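Local coordinates for flagellar biosynthesis protein flhF (Bacillus subtilis, PDB 2PX0) that binds GTP as a homodimeric signal-recognition-particle-type GTPase and is necessary for building the bacterial flagellum, at residues A[244-249]-A[267-272]; A[116-121]-A[217-222]; A[105-110]-A[211-216]. All blocks are in the same frame, centred on the assembly; numbering follows the deposited sequence.

Contact 1 of 3, residues A[244-249]-A[267-272]. With GNP (phosphoaminophosphonic acid-guanylate ester), chain J.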
loop_
_atom_site.group_PDB
_atom_site.type_symbol
_atom_site.label_atom_id
_atom_site.label_comp_id
_atom_site.label_asym_id
_atom_site.label_seq_id
_atom_site.Cartn_x
_atom_site.Cartn_y
_atom_site.Cartn_z
ATOM N N TYR A 244 2.653 -16.408 4.841
ATOM C CA TYR A 244 2.382 -15.099 4.263
ATOM C C TYR A 244 1.483 -14.291 5.197
ATOM O O TYR A 244 0.583 -14.836 5.849
ATOM C CB TYR A 244 1.599 -15.248 2.969
ATOM C CG TYR A 244 2.356 -15.368 1.682
ATOM C CD1 TYR A 244 3.350 -14.459 1.340
ATOM C CD2 TYR A 244 1.955 -16.294 0.723
ATOM C CE1 TYR A 244 3.915 -14.463 0.062
ATOM C CE2 TYR A 244 2.509 -16.304 -0.545
ATOM C CZ TYR A 244 3.481 -15.387 -0.872
ATOM O OH TYR A 244 3.996 -15.402 -2.137
ATOM N N ILE A 245 1.697 -12.984 5.234
ATOM C CA ILE A 245 0.843 -12.125 6.038
ATOM C C ILE A 245 0.260 -11.031 5.138
ATOM O O ILE A 245 0.987 -10.216 4.547
ATOM C CB ILE A 245 1.601 -11.522 7.217
ATOM C CG1 ILE A 245 2.087 -12.655 8.121
ATOM C CG2 ILE A 245 0.686 -10.613 8.012
ATOM C CD1 ILE A 245 2.836 -12.204 9.361
ATOM N N PHE A 246 -1.061 -11.057 5.003
ATOM C CA PHE A 246 -1.759 -10.092 4.186
ATOM C C PHE A 246 -2.464 -9.138 5.110
ATOM O O PHE A 246 -3.322 -9.528 5.891
ATOM C CB PHE A 246 -2.755 -10.795 3.257
ATOM C CG PHE A 246 -2.103 -11.447 2.070
ATOM C CD1 PHE A 246 -1.633 -10.678 1.005
ATOM C CD2 PHE A 246 -1.888 -12.819 2.043
ATOM C CE1 PHE A 246 -0.958 -11.263 -0.054
ATOM C CE2 PHE A 246 -1.215 -13.405 0.985
ATOM C CZ PHE A 246 -0.748 -12.627 -0.062
ATOM N N THR A 247 -2.088 -7.873 5.015
ATOM C CA THR A 247 -2.671 -6.866 5.869
ATOM C C THR A 247 -3.758 -6.046 5.187
ATOM O O THR A 247 -3.983 -6.146 3.985
ATOM C CB THR A 247 -1.596 -5.907 6.349
ATOM O OG1 THR A 247 -1.098 -5.182 5.222
ATOM C CG2 THR A 247 -0.446 -6.669 7.026
ATOM N N LYS A 248 -4.446 -5.247 5.987
ATOM C CA LYS A 248 -5.471 -4.347 5.503
ATOM C C LYS A 248 -6.599 -4.950 4.669
ATOM O O LYS A 248 -7.150 -4.280 3.781
ATOM C CB LYS A 248 -4.786 -3.219 4.728
ATOM C CG LYS A 248 -3.430 -2.865 5.316
ATOM C CD LYS A 248 -2.875 -1.586 4.748
ATOM C CE LYS A 248 -1.627 -1.190 5.528
ATOM N NZ LYS A 248 -1.090 0.135 5.137
ATOM N N ILE A 249 -6.975 -6.192 4.969
ATOM C CA ILE A 249 -8.063 -6.822 4.230
ATOM C C ILE A 249 -9.335 -6.029 4.473
ATOM O O ILE A 249 -10.276 -6.087 3.688
ATOM C CB ILE A 249 -8.287 -8.284 4.651
ATOM C CG1 ILE A 249 -8.656 -8.354 6.125
ATOM C CG2 ILE A 249 -7.035 -9.114 4.362
ATOM C CD1 ILE A 249 -8.933 -9.782 6.603
ATOM N N ILE A 267 3.260 -21.854 -0.709
ATOM C CA ILE A 267 2.952 -21.648 0.715
ATOM C C ILE A 267 1.671 -20.839 0.852
ATOM O O ILE A 267 1.343 -20.050 -0.031
ATOM C CB ILE A 267 4.086 -20.912 1.482
ATOM C CG1 ILE A 267 4.627 -19.756 0.652
ATOM C CG2 ILE A 267 5.185 -21.873 1.831
ATOM C CD1 ILE A 267 5.878 -19.117 1.234
ATOM N N GLY A 268 0.946 -21.054 1.947
ATOM C CA GLY A 268 -0.298 -20.336 2.166
ATOM C C GLY A 268 -0.162 -19.119 3.073
ATOM O O GLY A 268 0.935 -18.582 3.266
ATOM N N VAL A 269 -1.275 -18.668 3.639
ATOM C CA VAL A 269 -1.206 -17.511 4.512
ATOM C C VAL A 269 -1.198 -17.922 5.980
ATOM O O VAL A 269 -1.923 -18.829 6.404
ATOM C CB VAL A 269 -2.391 -16.515 4.260
ATOM C CG1 VAL A 269 -2.883 -16.637 2.809
ATOM C CG2 VAL A 269 -3.525 -16.753 5.257
ATOM N N GLY A 270 -0.352 -17.257 6.751
ATOM C CA GLY A 270 -0.292 -17.537 8.167
ATOM C C GLY A 270 -1.299 -16.619 8.824
ATOM O O GLY A 270 -2.262 -17.062 9.436
ATOM N N PHE A 271 -1.100 -15.324 8.638
ATOM C CA PHE A 271 -1.976 -14.332 9.228
ATOM C C PHE A 271 -2.580 -13.306 8.259
ATOM O O PHE A 271 -2.136 -13.134 7.120
ATOM C CB PHE A 271 -1.194 -13.608 10.320
ATOM C CG PHE A 271 -0.732 -14.513 11.410
ATOM C CD1 PHE A 271 -1.615 -14.932 12.404
ATOM C CD2 PHE A 271 0.562 -15.022 11.406
ATOM C CE1 PHE A 271 -1.213 -15.849 13.369
ATOM C CE2 PHE A 271 0.970 -15.945 12.376
ATOM C CZ PHE A 271 0.084 -16.354 13.349
ATOM N N MET A 272 -3.619 -12.637 8.735
ATOM C CA MET A 272 -4.286 -11.592 7.988
ATOM C C MET A 272 -4.680 -10.584 9.061
ATOM O O MET A 272 -5.023 -10.967 10.172
ATOM C CB MET A 272 -5.532 -12.114 7.263
ATOM C CG MET A 272 -5.254 -13.026 6.059
ATOM S SD MET A 272 -6.490 -12.839 4.729
ATOM C CE MET A 272 -7.952 -13.047 5.650
HETATM P PG GNP J . 7.729 0.356 7.421
HETATM O O1G GNP J . 7.739 1.751 6.899
HETATM O O2G GNP J . 8.592 0.192 8.691
HETATM O O3G GNP J . 8.103 -0.644 6.387
HETATM N N3B GNP J . 6.116 0.210 7.875
HETATM P PB GNP J . 5.554 -1.181 8.562
HETATM O O1B GNP J . 5.521 -2.266 7.599
HETATM O O2B GNP J . 6.342 -1.356 9.827
HETATM O O3A GNP J . 4.046 -0.634 8.838
HETATM P PA GNP J . 3.464 0.047 10.104
HETATM O O1A GNP J . 3.388 -0.915 11.242
HETATM O O2A GNP J . 4.255 1.334 10.245
HETATM O "O5'" GNP J . 2.046 0.371 9.692
HETATM C "C5'" GNP J . 1.812 1.280 8.615
HETATM C "C4'" GNP J . 0.393 1.710 8.583
HETATM O "O4'" GNP J . -0.546 0.767 8.183
HETATM C "C3'" GNP J . -0.106 2.249 9.958
HETATM O "O3'" GNP J . -0.776 3.503 9.814
HETATM C "C2'" GNP J . -1.062 1.161 10.435
HETATM O "O2'" GNP J . -2.073 1.616 11.281
HETATM C "C1'" GNP J . -1.582 0.656 9.130
HETATM N N9 GNP J . -2.025 -0.750 9.264
HETATM C C8 GNP J . -1.158 -1.874 9.604
HETATM N N7 GNP J . -1.856 -2.980 9.648
HETATM C C5 GNP J . -3.232 -2.547 9.318
HETATM C C6 GNP J . -4.448 -3.337 9.210
HETATM O O6 GNP J . -4.604 -4.485 9.364
HETATM N N1 GNP J . -5.535 -2.538 8.872
HETATM C C2 GNP J . -5.332 -1.172 8.692
HETATM N N2 GNP J . -6.563 -0.530 8.344
HETATM N N3 GNP J . -4.306 -0.421 8.772
HETATM C C4 GNP J . -3.253 -1.214 9.099
#

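Contact 2 of 3, residues A[116-121]-A[217-222]. With MG (magnesium ion), chain I; GNP (phosphoaminophosphonic acid-guanylate ester), chain J.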
loop_
_atom_site.group_PDB
_atom_site.type_symbol
_atom_site.label_atom_id
_atom_site.label_comp_id
_atom_site.label_asym_id
_atom_site.label_seq_id
_atom_site.Cartn_x
_atom_site.Cartn_y
_atom_site.Cartn_z
ATOM N N ALA A 116 3.444 -1.695 4.771
ATOM C CA ALA A 116 2.467 -2.775 4.723
ATOM C C ALA A 116 1.828 -3.051 6.079
ATOM O O ALA A 116 0.626 -3.304 6.167
ATOM C CB ALA A 116 3.115 -4.036 4.180
ATOM N N GLY A 117 2.636 -2.996 7.134
ATOM C CA GLY A 117 2.131 -3.242 8.471
ATOM C C GLY A 117 2.948 -4.298 9.181
ATOM O O GLY A 117 2.413 -5.159 9.862
ATOM N N LYS A 118 4.257 -4.245 9.027
ATOM C CA LYS A 118 5.096 -5.235 9.677
ATOM C C LYS A 118 5.157 -5.047 11.180
ATOM O O LYS A 118 4.856 -5.965 11.941
ATOM C CB LYS A 118 6.517 -5.190 9.120
ATOM C CG LYS A 118 6.643 -5.745 7.727
ATOM C CD LYS A 118 8.087 -5.729 7.293
ATOM C CE LYS A 118 8.559 -4.304 7.123
ATOM N NZ LYS A 118 7.700 -3.528 6.189
ATOM N N THR A 119 5.545 -3.855 11.601
ATOM C CA THR A 119 5.678 -3.566 13.013
ATOM C C THR A 119 4.377 -3.685 13.822
ATOM O O THR A 119 4.356 -4.283 14.904
ATOM C CB THR A 119 6.267 -2.174 13.205
ATOM O OG1 THR A 119 7.361 -2.002 12.298
ATOM C CG2 THR A 119 6.775 -2.017 14.628
ATOM N N THR A 120 3.298 -3.105 13.313
ATOM C CA THR A 120 2.043 -3.179 14.030
ATOM C C THR A 120 1.659 -4.634 14.143
ATOM O O THR A 120 1.012 -5.046 15.109
ATOM C CB THR A 120 0.928 -2.466 13.287
ATOM O OG1 THR A 120 1.345 -1.135 12.962
ATOM C CG2 THR A 120 -0.325 -2.432 14.150
ATOM N N THR A 121 2.061 -5.405 13.142
ATOM C CA THR A 121 1.741 -6.811 13.105
ATOM C C THR A 121 2.659 -7.592 14.013
ATOM O O THR A 121 2.224 -8.477 14.744
ATOM C CB THR A 121 1.840 -7.358 11.677
ATOM O OG1 THR A 121 0.947 -6.624 10.835
ATOM C CG2 THR A 121 1.434 -8.833 11.635
ATOM N N PHE A 217 8.183 -14.639 7.896
ATOM C CA PHE A 217 6.856 -14.295 7.383
ATOM C C PHE A 217 6.888 -13.116 6.415
ATOM O O PHE A 217 7.148 -11.989 6.833
ATOM C CB PHE A 217 5.951 -13.927 8.553
ATOM C CG PHE A 217 5.582 -15.090 9.427
ATOM C CD1 PHE A 217 4.526 -15.925 9.077
ATOM C CD2 PHE A 217 6.301 -15.353 10.591
ATOM C CE1 PHE A 217 4.190 -16.997 9.867
ATOM C CE2 PHE A 217 5.979 -16.419 11.391
ATOM C CZ PHE A 217 4.917 -17.250 11.030
ATOM N N LEU A 218 6.590 -13.364 5.140
ATOM C CA LEU A 218 6.612 -12.302 4.144
ATOM C C LEU A 218 5.358 -11.436 4.239
ATOM O O LEU A 218 4.248 -11.899 3.988
ATOM C CB LEU A 218 6.754 -12.902 2.748
ATOM C CG LEU A 218 6.717 -11.912 1.575
ATOM C CD1 LEU A 218 7.864 -10.912 1.653
ATOM C CD2 LEU A 218 6.799 -12.683 0.284
ATOM N N VAL A 219 5.537 -10.166 4.583
ATOM C CA VAL A 219 4.408 -9.260 4.748
ATOM C C VAL A 219 4.007 -8.403 3.550
ATOM O O VAL A 219 4.718 -7.465 3.184
ATOM C CB VAL A 219 4.657 -8.329 5.964
ATOM C CG1 VAL A 219 3.615 -7.216 6.018
ATOM C CG2 VAL A 219 4.615 -9.152 7.250
ATOM N N LEU A 220 2.854 -8.713 2.959
ATOM C CA LEU A 220 2.349 -7.952 1.816
ATOM C C LEU A 220 0.987 -7.405 2.185
ATOM O O LEU A 220 0.293 -7.992 3.034
ATOM C CB LEU A 220 2.184 -8.828 0.578
ATOM C CG LEU A 220 3.377 -9.561 -0.012
ATOM C CD1 LEU A 220 2.896 -10.282 -1.232
ATOM C CD2 LEU A 220 4.490 -8.615 -0.360
ATOM N N SER A 221 0.600 -6.301 1.538
ATOM C CA SER A 221 -0.675 -5.674 1.806
ATOM C C SER A 221 -1.742 -6.011 0.781
ATOM O O SER A 221 -1.478 -6.037 -0.419
ATOM C CB SER A 221 -0.514 -4.175 1.870
ATOM O OG SER A 221 -1.789 -3.548 1.883
ATOM N N ALA A 222 -2.954 -6.261 1.279
ATOM C CA ALA A 222 -4.117 -6.606 0.466
ATOM C C ALA A 222 -4.570 -5.449 -0.435
ATOM O O ALA A 222 -5.582 -5.537 -1.136
ATOM C CB ALA A 222 -5.263 -7.048 1.383
HETATM MG MG MG I . 8.180 -0.676 10.569
HETATM P PG GNP J . 7.729 0.356 7.421
HETATM O O1G GNP J . 7.739 1.751 6.899
HETATM O O2G GNP J . 8.592 0.192 8.691
HETATM O O3G GNP J . 8.103 -0.644 6.387
HETATM N N3B GNP J . 6.116 0.210 7.875
HETATM P PB GNP J . 5.554 -1.181 8.562
HETATM O O1B GNP J . 5.521 -2.266 7.599
HETATM O O2B GNP J . 6.342 -1.356 9.827
HETATM O O3A GNP J . 4.046 -0.634 8.838
HETATM P PA GNP J . 3.464 0.047 10.104
HETATM O O1A GNP J . 3.388 -0.915 11.242
HETATM O O2A GNP J . 4.255 1.334 10.245
HETATM O "O5'" GNP J . 2.046 0.371 9.692
HETATM C "C5'" GNP J . 1.812 1.280 8.615
HETATM C "C4'" GNP J . 0.393 1.710 8.583
HETATM O "O4'" GNP J . -0.546 0.767 8.183
HETATM C "C3'" GNP J . -0.106 2.249 9.958
HETATM O "O3'" GNP J . -0.776 3.503 9.814
HETATM C "C2'" GNP J . -1.062 1.161 10.435
HETATM O "O2'" GNP J . -2.073 1.616 11.281
HETATM C "C1'" GNP J . -1.582 0.656 9.130
HETATM N N9 GNP J . -2.025 -0.750 9.264
HETATM C C8 GNP J . -1.158 -1.874 9.604
HETATM N N7 GNP J . -1.856 -2.980 9.648
HETATM C C5 GNP J . -3.232 -2.547 9.318
HETATM C C6 GNP J . -4.448 -3.337 9.210
HETATM O O6 GNP J . -4.604 -4.485 9.364
HETATM N N1 GNP J . -5.535 -2.538 8.872
HETATM C C2 GNP J . -5.332 -1.172 8.692
HETATM N N2 GNP J . -6.563 -0.530 8.344
HETATM N N3 GNP J . -4.306 -0.421 8.772
HETATM C C4 GNP J . -3.253 -1.214 9.099
HETATM O O HOH W 1 7.266 1.095 11.227
HETATM O O HOH W 2 10.012 -0.005 11.330
HETATM O O HOH W 3 9.097 -2.456 9.968
#

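Contact 3 of 3, residues A[105-110]-A[211-216]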
loop_
_atom_site.group_PDB
_atom_site.type_symbol
_atom_site.label_atom_id
_atom_site.label_comp_id
_atom_site.label_asym_id
_atom_site.label_seq_id
_atom_site.Cartn_x
_atom_site.Cartn_y
_atom_site.Cartn_z
ATOM N N SER A 105 8.678 -21.690 16.420
ATOM C CA SER A 105 10.082 -21.317 16.552
ATOM C C SER A 105 10.340 -20.228 17.585
ATOM O O SER A 105 9.440 -19.486 17.980
ATOM C CB SER A 105 10.633 -20.869 15.196
ATOM O OG SER A 105 10.502 -21.902 14.237
ATOM N N LYS A 106 11.592 -20.141 18.012
ATOM C CA LYS A 106 12.001 -19.166 19.003
ATOM C C LYS A 106 12.181 -17.797 18.364
ATOM O O LYS A 106 12.071 -16.769 19.038
ATOM C CB LYS A 106 13.305 -19.627 19.655
ATOM C CG LYS A 106 13.898 -18.657 20.666
ATOM C CD LYS A 106 15.000 -19.319 21.482
ATOM C CE LYS A 106 14.423 -20.453 22.345
ATOM N NZ LYS A 106 15.435 -21.076 23.243
ATOM N N TYR A 107 12.450 -17.783 17.062
ATOM C CA TYR A 107 12.661 -16.531 16.352
ATOM C C TYR A 107 11.616 -16.302 15.268
ATOM O O TYR A 107 11.437 -17.129 14.375
ATOM C CB TYR A 107 14.063 -16.530 15.761
ATOM C CG TYR A 107 15.110 -16.840 16.803
ATOM C CD1 TYR A 107 15.531 -15.867 17.713
ATOM C CD2 TYR A 107 15.639 -18.125 16.920
ATOM C CE1 TYR A 107 16.450 -16.171 18.714
ATOM C CE2 TYR A 107 16.556 -18.438 17.918
ATOM C CZ TYR A 107 16.954 -17.459 18.810
ATOM O OH TYR A 107 17.839 -17.787 19.810
ATOM N N ILE A 108 10.926 -15.168 15.364
ATOM C CA ILE A 108 9.886 -14.806 14.410
ATOM C C ILE A 108 10.319 -13.582 13.606
ATOM O O ILE A 108 10.469 -12.489 14.153
ATOM C CB ILE A 108 8.566 -14.479 15.137
ATOM C CG1 ILE A 108 8.139 -15.659 16.014
ATOM C CG2 ILE A 108 7.489 -14.129 14.131
ATOM C CD1 ILE A 108 7.910 -16.961 15.260
ATOM N N VAL A 109 10.511 -13.768 12.306
ATOM C CA VAL A 109 10.941 -12.673 11.447
ATOM C C VAL A 109 9.876 -12.198 10.451
ATOM O O VAL A 109 9.171 -13.008 9.832
ATOM C CB VAL A 109 12.229 -13.065 10.682
ATOM C CG1 VAL A 109 12.573 -12.018 9.627
ATOM C CG2 VAL A 109 13.375 -13.218 11.669
ATOM N N LEU A 110 9.757 -10.880 10.315
ATOM C CA LEU A 110 8.798 -10.295 9.390
ATOM C C LEU A 110 9.475 -9.284 8.476
ATOM O O LEU A 110 10.052 -8.304 8.946
ATOM C CB LEU A 110 7.678 -9.581 10.136
ATOM C CG LEU A 110 6.774 -10.257 11.161
ATOM C CD1 LEU A 110 5.401 -9.587 11.056
ATOM C CD2 LEU A 110 6.657 -11.749 10.911
ATOM N N GLU A 211 18.177 -20.313 9.708
ATOM C CA GLU A 211 18.398 -21.702 10.100
ATOM C C GLU A 211 17.191 -22.240 10.869
ATOM O O GLU A 211 16.282 -21.494 11.228
ATOM C CB GLU A 211 19.650 -21.834 10.971
ATOM C CG GLU A 211 19.753 -20.821 12.089
ATOM C CD GLU A 211 20.321 -19.496 11.603
ATOM O OE1 GLU A 211 21.424 -19.512 11.002
ATOM O OE2 GLU A 211 19.676 -18.443 11.822
ATOM N N SER A 212 17.202 -23.544 11.112
ATOM C CA SER A 212 16.137 -24.242 11.823
ATOM C C SER A 212 15.391 -23.402 12.853
ATOM O O SER A 212 14.162 -23.472 12.949
ATOM C CB SER A 212 16.716 -25.479 12.516
ATOM O OG SER A 212 15.718 -26.184 13.225
ATOM N N SER A 213 16.136 -22.611 13.619
ATOM C CA SER A 213 15.561 -21.772 14.673
ATOM C C SER A 213 14.573 -20.679 14.234
ATOM O O SER A 213 13.698 -20.295 15.007
ATOM C CB SER A 213 16.698 -21.135 15.494
ATOM O OG SER A 213 17.644 -20.462 14.662
ATOM N N ILE A 214 14.704 -20.193 13.004
ATOM C CA ILE A 214 13.840 -19.128 12.499
ATOM C C ILE A 214 12.567 -19.570 11.763
ATOM O O ILE A 214 12.512 -20.650 11.180
ATOM C CB ILE A 214 14.649 -18.174 11.589
ATOM C CG1 ILE A 214 15.630 -17.373 12.442
ATOM C CG2 ILE A 214 13.729 -17.237 10.844
ATOM C CD1 ILE A 214 16.401 -16.315 11.661
ATOM N N GLN A 215 11.547 -18.710 11.803
ATOM C CA GLN A 215 10.252 -18.944 11.152
ATOM C C GLN A 215 9.799 -17.610 10.523
ATOM O O GLN A 215 8.997 -16.884 11.115
ATOM C CB GLN A 215 9.232 -19.415 12.203
ATOM C CG GLN A 215 7.879 -19.860 11.656
ATOM C CD GLN A 215 6.952 -20.352 12.757
ATOM O OE1 GLN A 215 7.339 -21.185 13.578
ATOM N NE2 GLN A 215 5.723 -19.849 12.774
ATOM N N SER A 216 10.308 -17.305 9.327
ATOM C CA SER A 216 10.010 -16.051 8.623
ATOM C C SER A 216 8.616 -15.896 8.016
ATOM O O SER A 216 7.970 -16.876 7.641
ATOM C CB SER A 216 11.052 -15.817 7.533
ATOM O OG SER A 216 11.060 -16.893 6.603
#

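Contact 1 of 3, residues A[244-249]-A[267-272]
Phe246 and Val269 meet at the apolar centre: methyl CG1 of Val269 comes to the edge of the phenyl ring, 4.0 Å from Phe246 CD2, and the two side chains cross at about a right angle. On the same side of the sheet Met272 brings CE within 3.5 Å of Ile249 CD1. At the other end Tyr244 CE2 lies 4.2 Å from Ile267 CG1. Val258 and Leu262 of the connecting helix 256-263 pack on Phe246 and Val269, so this is the interior of a beta-alpha-beta unit. On the opposite face of the sheet Ile245 and Phe271 run side by side. Farther out, backbone bonds tie the parallel strands. Tyr244 O accepts from two amides, Gly270 N at 2.7 Å, in the carbonyl plane on a lone pair, and Phe271 N at 3.3 Å, tilted 19° from that plane; Phe246 N donates to Phe271 O. At the polar edge strand 243-247 ends in the TKxD motif, Thr247 to Asp250, characteristic of these GTPases. Extended beyond CG, Lys248 lays its hydrocarbon chain over one face of the purine, CG being 4.0 Å from GNP C5, and its amide makes a weak bond to GNP O6. Its NZ bonds Gly115 O and, on the second subunit, Thr114 OG1. Were an alanine here, the base would lose this cover and both oxygens their lysine partner, and the purine is likely to be freer to shift. Apolar packing thus fixes the strand pair, while Lys248 covering the base and Asp250 OD1 bonding the nucleotide are consistent with guanine specificity.

Contact 2 of 3, residues A[116-121]-A[217-222]
Lys118 and Val219 cross obliquely where the P-loop of the GTPase runs into helix 118-132, beside strand 214-221. Starting from its root, CB of Lys118 already lies near the phosphate, 3.4 Å from GNP O1B. CG, anti to the carbonyl carbon (chi1 -72°), rests against the strand, 3.7 Å from Val219 CB, and CD passes by Leu110 O. Bends at chi3 (-68°) and chi4 (-55°) then fold the chain back to the nucleotide. At the tip, NZ lies 2.9 Å from GNP O1B and 2.9 Å from GNP O3G, bridging the beta and gamma phosphates, and it also donates to Gly112 O. Two amides add to the grip on GNP O1B: Lys118 N donates to it at 2.7 Å, in an almost straight bond, and Gly117 N does so too. Beneath the loop, Ala116 points at the strand, its CB 3.7 Å from Val219 CG1. At Gly117 a CB would press on the carbonyl O of the residue before it and collide with GNP C8. Farther along, Thr119 OG1 binds the magnesium ion at 2.3 Å beside GNP O2G, GNP O2B and three waters, and Thr120 gives both its amide and its hydroxyl to GNP O1A. This is the Walker A arrangement. Its chemistry is divided: the strand offers mainly the side of Val219, the amides hold the phosphate oxygens by hydrogen bonds, and the lysine and magnesium ion probably offset part of the charge.

Contact 3 of 3, residues A[105-110]-A[211-216]
Gln215 N donates to Tyr107 O across 3.0 Å, nearly along the C=O axis, and Tyr107 N returns a weak bond to Ser213 O. A side-chain bond extends this short backbone pairing: Gln215, with CG anti to the backbone N (chi1 -173°) and its chain stretched out, places OE1 3.2 Å from Ser105 N, the donor standing 33° off the amide plane. The hydroxyl of Ser105 adds a weak bond to the same oxygen, which His104 N also reaches, while Gln215 NE2 turns to Pro102 O. Strand 107-110 and the weakly bonded strand 214-216 run parallel, 26° apart, as central neighbours in the 2-3-1-4-5-6 sheet of the SRP-type GTPase domain; the first of them leads on to the P-loop. Among the apolar contacts, Tyr107 CB is 3.8 Å from Ile214 CG1, and on the same face Val109 CG2 approaches Ile214 CG2 at 4.1 Å. On the other face of the sheet, Ile108 lies beside the aliphatic part of Gln215, its CD1 4.1 Å from Gln215 CB. The aromatic contact between the segments is made by Tyr107. Ser213 O lies at the edge of its ring, 3.5 Å from Tyr107 CD2, and Ser213 CB is as close to that atom; Lys106 CG covers part of one face, and Lys177 makes a cation-pi contact.

Strand 214-221 is shared by contacts 2 and 3, whose centres lie about 16 Å apart: its start pairs with strand 107-112, and its end supports the loop that leads out of that same strand. Phe217 N sits 2.7 Å from Val109 O, carrying the pairing of contact 3 into contact 2. Contact 1, with its centre about 8 Å from that of contact 2, adds the next strand, and Thr247 OG1 bonds Ala116 O at 2.7 Å, joining the guanine end of the site to the phosphate loop. Contact 1 reaches the nucleotide mainly at its base and contact 2 at its phosphates. Contact 3 stands back from it: the Val109 side chain is about 12 Å from GNP and from magnesium.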